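Local coordinates for protein possible galactose mutarotase (Streptomyces platensis subsp. rosaceus, PDB 4RNL) that is of unknown function but, as a member of the aldose 1-epimerase family, probably interconverts the alpha and beta anomers of galactose or a related sugar, at residues Gly83-Arg88 and Pro174-Leu179; Gly114-Phe119 and Gly142-Pro147. All blocks are in the same frame, centred on the assembly; numbering follows the deposited sequence.

Contact 1: residues Gly83-Arg88 and Pro174-Leu179; sequences GRYANR and PTVVNL
Tyr85 and Asn178 face each other across a single beta bridge, and Asn178 bonds through both its backbone N and its carbonyl O. The N donates to Arg84 O at 3.0 Å, while the O accepts from Ala86 N at 2.8 Å. From CB outward, Asn178 first lies over one face of the Tyr85 ring, CB standing 3.9 Å from the centroid in a CH-pi contact. CG is set anti to the backbone N (chi1 -176°), which carries the amide along the ring toward Ala86. There ND2 sits above the rim of the same face and gives a weak, bent bond to Ala86 O (3.1 Å), and OD1 turns away to the backbone N of His311. A short polar amide thus suits a buried place where a backbone carbonyl and an N-H both need partners. In this beta-sandwich of the galactose mutarotase type, the bridge joins the loop after strand 81-82 to the link between strands 175-176 and 180-185. A serine in place of Tyr85 would probably leave Asn178 CB without its aromatic cover and the N-H of Ser315 without the phenol oxygen. Further along, the Arg84 chain runs straight to CD, then bends at chi3 and brings NH1 to 3.0 Å from Thr175 OG1, at the guanidinium edge; the guanidinium's hydrogen bonds go to Ser139 OG and Gly148 O, the threonine hydroxyl's to Pro147 O.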
loop_
_atom_site.group_PDB
_atom_site.type_symbol
_atom_site.label_atom_id
_atom_site.label_comp_id
_atom_site.label_asym_id
_atom_site.label_seq_id
_atom_site.Cartn_x
_atom_site.Cartn_y
_atom_site.Cartn_z
ATOM N N GLY A 83 4.231 2.725 -7.261
ATOM C CA GLY A 83 3.839 2.997 -8.642
ATOM C C GLY A 83 5.093 2.976 -9.499
ATOM O O GLY A 83 6.193 2.888 -8.937
ATOM N N ARG A 84 4.975 3.092 -10.826
ATOM C CA ARG A 84 3.720 3.372 -11.532
ATOM C C ARG A 84 2.782 2.169 -11.567
ATOM O O ARG A 84 1.571 2.314 -11.763
ATOM C CB ARG A 84 4.036 3.814 -12.976
ATOM C CG ARG A 84 2.841 4.338 -13.762
ATOM C CD ARG A 84 3.202 4.684 -15.206
ATOM N NE ARG A 84 4.235 5.722 -15.310
ATOM C CZ ARG A 84 4.358 6.531 -16.364
ATOM N NH1 ARG A 84 3.503 6.435 -17.377
ATOM N NH2 ARG A 84 5.319 7.445 -16.406
ATOM N N TYR A 85 3.344 0.977 -11.394
ATOM C CA TYR A 85 2.537 -0.247 -11.420
ATOM C C TYR A 85 2.850 -1.107 -10.202
ATOM O O TYR A 85 3.957 -1.632 -10.066
ATOM C CB TYR A 85 2.702 -1.047 -12.736
ATOM C CG TYR A 85 1.667 -2.158 -12.806
ATOM C CD1 TYR A 85 1.900 -3.384 -12.201
ATOM C CD2 TYR A 85 0.432 -1.949 -13.418
ATOM C CE1 TYR A 85 0.950 -4.377 -12.206
ATOM C CE2 TYR A 85 -0.531 -2.941 -13.437
ATOM C CZ TYR A 85 -0.262 -4.154 -12.822
ATOM O OH TYR A 85 -1.205 -5.156 -12.817
ATOM N N ALA A 86 1.869 -1.255 -9.319
ATOM C CA ALA A 86 2.073 -2.011 -8.083
ATOM C C ALA A 86 2.010 -3.500 -8.375
ATOM O O ALA A 86 1.192 -3.954 -9.180
ATOM C CB ALA A 86 1.038 -1.638 -7.040
ATOM N N ASN A 87 2.853 -4.250 -7.674
ATOM C CA ASN A 87 3.035 -5.684 -7.900
ATOM C C ASN A 87 3.745 -6.013 -9.220
ATOM O O ASN A 87 4.522 -5.200 -9.732
ATOM C CB ASN A 87 1.727 -6.464 -7.728
ATOM C CG ASN A 87 1.953 -7.821 -7.107
ATOM O OD1 ASN A 87 2.170 -8.798 -7.815
ATOM N ND2 ASN A 87 1.955 -7.878 -5.770
ATOM N N ARG A 88 3.490 -7.197 -9.767
ATOM C CA ARG A 88 4.379 -7.753 -10.782
ATOM C C ARG A 88 3.845 -7.683 -12.202
ATOM O O ARG A 88 2.648 -7.861 -12.441
ATOM C CB ARG A 88 4.717 -9.212 -10.436
ATOM C CG ARG A 88 5.485 -9.359 -9.143
ATOM C CD ARG A 88 5.791 -10.805 -8.791
ATOM N NE ARG A 88 6.732 -10.832 -7.667
ATOM C CZ ARG A 88 6.371 -10.723 -6.393
ATOM N NH1 ARG A 88 5.087 -10.615 -6.075
ATOM N NH2 ARG A 88 7.291 -10.722 -5.434
ATOM N N PRO A 174 -1.216 6.827 -23.843
ATOM C CA PRO A 174 -1.688 5.583 -23.213
ATOM C C PRO A 174 -0.608 4.923 -22.364
ATOM O O PRO A 174 0.564 4.870 -22.757
ATOM C CB PRO A 174 -2.045 4.694 -24.412
ATOM C CG PRO A 174 -2.431 5.674 -25.488
ATOM C CD PRO A 174 -1.522 6.868 -25.289
ATOM N N THR A 175 -1.006 4.460 -21.185
ATOM C CA THR A 175 -0.074 3.865 -20.256
ATOM C C THR A 175 -0.838 2.896 -19.371
ATOM O O THR A 175 -2.045 2.736 -19.534
ATOM C CB THR A 175 0.619 4.953 -19.408
ATOM O OG1 THR A 175 1.785 4.402 -18.787
ATOM C CG2 THR A 175 -0.325 5.534 -18.344
ATOM N N VAL A 176 -0.140 2.240 -18.447
ATOM C CA VAL A 176 -0.808 1.463 -17.415
ATOM C C VAL A 176 -0.479 2.095 -16.067
ATOM O O VAL A 176 0.611 2.649 -15.884
ATOM C CB VAL A 176 -0.402 -0.025 -17.433
ATOM C CG1 VAL A 176 -0.830 -0.682 -18.739
ATOM C CG2 VAL A 176 1.105 -0.178 -17.233
ATOM N N VAL A 177 -1.445 2.045 -15.147
ATOM C CA VAL A 177 -1.320 2.665 -13.828
ATOM C C VAL A 177 -2.007 1.772 -12.798
ATOM O O VAL A 177 -3.117 1.286 -13.026
ATOM C CB VAL A 177 -2.005 4.046 -13.765
ATOM C CG1 VAL A 177 -1.695 4.719 -12.417
ATOM C CG2 VAL A 177 -1.560 4.930 -14.888
ATOM N N ASN A 178 -1.348 1.565 -11.665
ATOM C CA ASN A 178 -1.908 0.778 -10.570
ATOM C C ASN A 178 -1.199 1.237 -9.305
ATOM O O ASN A 178 -0.113 0.745 -8.985
ATOM C CB ASN A 178 -1.659 -0.709 -10.840
ATOM C CG ASN A 178 -2.288 -1.636 -9.797
ATOM O OD1 ASN A 178 -3.299 -1.317 -9.162
ATOM N ND2 ASN A 178 -1.678 -2.802 -9.621
ATOM N N LEU A 179 -1.776 2.214 -8.607
ATOM C CA LEU A 179 -1.117 2.778 -7.427
ATOM C C LEU A 179 -1.690 2.207 -6.140
ATOM O O LEU A 179 -2.890 1.986 -6.037
ATOM C CB LEU A 179 -1.275 4.295 -7.411
ATOM C CG LEU A 179 -0.914 4.993 -8.719
ATOM C CD1 LEU A 179 -1.143 6.488 -8.621
ATOM C CD2 LEU A 179 0.530 4.708 -9.065
#

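Contact 2: residues Gly114-Phe119 and Gly142-Pro147; sequences GGPGGF and GEEGFP
Glu144 reaches across to the glycine-rich loop and lays its carboxylate against the middle of a type I turn, Gly115 to Gly118. CG, anti to the carbonyl carbon, lies 3.2 Å from Gly114 O, and the bend at chi2 (-68°) then swings OE2 to Gly117 N. That N-H donates at 2.7 Å, from well above the carboxylate plane (53° out of it), while OE1 rests 3.4 Å from Pro116 CD, the proline ring and the acid meeting at a slant. A CB on Gly115 or Gly117 would run into this carboxylate, and Gly115's positive phi calls for glycine on its own account. The two loops belong to the beta-sandwich of the aldose 1-epimerase family: one leads into strand 125-129, the other is the turn between antiparallel strands 132-139 and 150-159. Glu143, by contrast, stays extended and points its acid at the edge of the Phe119 ring, the two planes 72° apart and OE2 3.9 Å from CE1. Arg137 and Ser139 hold that carboxylate, and one water donates to both Glu143 OE2 (2.8 Å) and Gly117 O. Phe146 turns a ring edge to the first loop, with CE2 4.1 Å from Gly114 O, and its side chain also packs on Arg84.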
loop_
_atom_site.group_PDB
_atom_site.type_symbol
_atom_site.label_atom_id
_atom_site.label_comp_id
_atom_site.label_asym_id
_atom_site.label_seq_id
_atom_site.Cartn_x
_atom_site.Cartn_y
_atom_site.Cartn_z
ATOM N N GLY A 114 6.962 -1.080 -9.996
ATOM C CA GLY A 114 7.364 0.088 -10.749
ATOM C C GLY A 114 8.848 0.214 -11.045
ATOM O O GLY A 114 9.269 1.201 -11.640
ATOM N N GLY A 115 9.647 -0.769 -10.641
ATOM C CA GLY A 115 11.062 -0.761 -10.985
ATOM C C GLY A 115 11.943 -0.194 -9.887
ATOM O O GLY A 115 11.437 0.284 -8.875
ATOM N N PRO A 116 13.269 -0.248 -10.079
ATOM C CA PRO A 116 14.204 0.216 -9.047
ATOM C C PRO A 116 13.965 1.665 -8.656
ATOM O O PRO A 116 14.087 1.992 -7.472
ATOM C CB PRO A 116 15.571 0.068 -9.724
ATOM C CG PRO A 116 15.366 -1.060 -10.707
ATOM C CD PRO A 116 13.967 -0.849 -11.231
ATOM N N GLY A 117 13.644 2.514 -9.629
ATOM C CA GLY A 117 13.307 3.902 -9.348
ATOM C C GLY A 117 11.808 4.174 -9.355
ATOM O O GLY A 117 11.364 5.235 -9.806
ATOM N N GLY A 118 11.023 3.223 -8.851
ATOM C CA GLY A 118 9.585 3.405 -8.722
ATOM C C GLY A 118 9.187 4.551 -7.798
ATOM O O GLY A 118 10.049 5.208 -7.182
ATOM N N PHE A 119 7.876 4.771 -7.680
ATOM C CA PHE A 119 7.325 5.920 -6.954
ATOM C C PHE A 119 7.731 5.918 -5.478
ATOM O O PHE A 119 7.745 6.963 -4.831
ATOM C CB PHE A 119 5.787 5.942 -7.046
ATOM C CG PHE A 119 5.229 6.303 -8.423
ATOM C CD1 PHE A 119 6.057 6.493 -9.523
ATOM C CD2 PHE A 119 3.855 6.470 -8.588
ATOM C CE1 PHE A 119 5.518 6.839 -10.778
ATOM C CE2 PHE A 119 3.308 6.801 -9.832
ATOM C CZ PHE A 119 4.145 6.988 -10.927
ATOM N N GLY A 142 8.504 7.465 -20.370
ATOM C CA GLY A 142 9.666 6.590 -20.399
ATOM C C GLY A 142 10.257 6.262 -19.039
ATOM O O GLY A 142 11.177 5.442 -18.951
ATOM N N GLU A 143 9.754 6.889 -17.976
ATOM C CA GLU A 143 10.299 6.611 -16.646
ATOM C C GLU A 143 10.094 5.150 -16.295
ATOM O O GLU A 143 8.958 4.658 -16.300
ATOM C CB GLU A 143 9.661 7.493 -15.570
ATOM C CG GLU A 143 10.173 7.168 -14.169
ATOM C CD GLU A 143 9.847 8.250 -13.162
ATOM O OE1 GLU A 143 10.670 9.189 -13.014
ATOM O OE2 GLU A 143 8.774 8.161 -12.521
ATOM N N GLU A 144 11.200 4.466 -16.000
ATOM C CA GLU A 144 11.207 3.022 -15.757
ATOM C C GLU A 144 10.580 2.223 -16.902
ATOM O O GLU A 144 10.096 1.109 -16.698
ATOM C CB GLU A 144 10.522 2.682 -14.431
ATOM C CG GLU A 144 11.314 3.110 -13.191
ATOM C CD GLU A 144 12.601 2.320 -13.016
ATOM O OE1 GLU A 144 12.744 1.234 -13.632
ATOM O OE2 GLU A 144 13.483 2.787 -12.267
ATOM N N GLY A 145 10.593 2.789 -18.103
ATOM C CA GLY A 145 10.089 2.078 -19.267
ATOM C C GLY A 145 8.612 2.275 -19.568
ATOM O O GLY A 145 8.153 1.869 -20.626
ATOM N N PHE A 146 7.866 2.895 -18.655
ATOM C CA PHE A 146 6.432 3.109 -18.866
ATOM C C PHE A 146 6.226 4.306 -19.790
ATOM O O PHE A 146 6.850 5.346 -19.602
ATOM C CB PHE A 146 5.718 3.337 -17.524
ATOM C CG PHE A 146 5.732 2.138 -16.614
ATOM C CD1 PHE A 146 4.756 1.160 -16.722
ATOM C CD2 PHE A 146 6.714 1.992 -15.640
ATOM C CE1 PHE A 146 4.760 0.044 -15.887
ATOM C CE2 PHE A 146 6.732 0.875 -14.801
ATOM C CZ PHE A 146 5.755 -0.098 -14.921
ATOM N N PRO A 147 5.348 4.163 -20.798
ATOM C CA PRO A 147 5.131 5.254 -21.752
ATOM C C PRO A 147 4.193 6.328 -21.193
ATOM O O PRO A 147 3.349 6.046 -20.339
ATOM C CB PRO A 147 4.491 4.538 -22.947
ATOM C CG PRO A 147 3.718 3.412 -22.320
ATOM C CD PRO A 147 4.506 2.989 -21.088
HETATM O O HOH W 1 8.946 5.742 -11.050
HETATM O O HOH W 2 12.791 7.134 -11.183
#

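From the N terminus, the chain leaves strand 81-82 and enters Gly83-Arg88, the first half of contact 1. It then passes through Gly114-Phe119, runs out and back along strands 125-129 and 132-139, and reaches Gly142-Pro147, where contact 2 closes a short loop. Strands 150-159 and 162-171 follow before Pro174-Leu179 returns to close contact 1, so the smaller loop lies wholly within the larger. The two contacts, centred about 9 Å apart, also touch: Gly83 O probably accepts a hydrogen bond from Phe119 N. Together they tie the edge of the seven-stranded sheet, where 81-82 pairs with 180-185, to the turn of the nine-stranded sheet between 132-139 and 150-159.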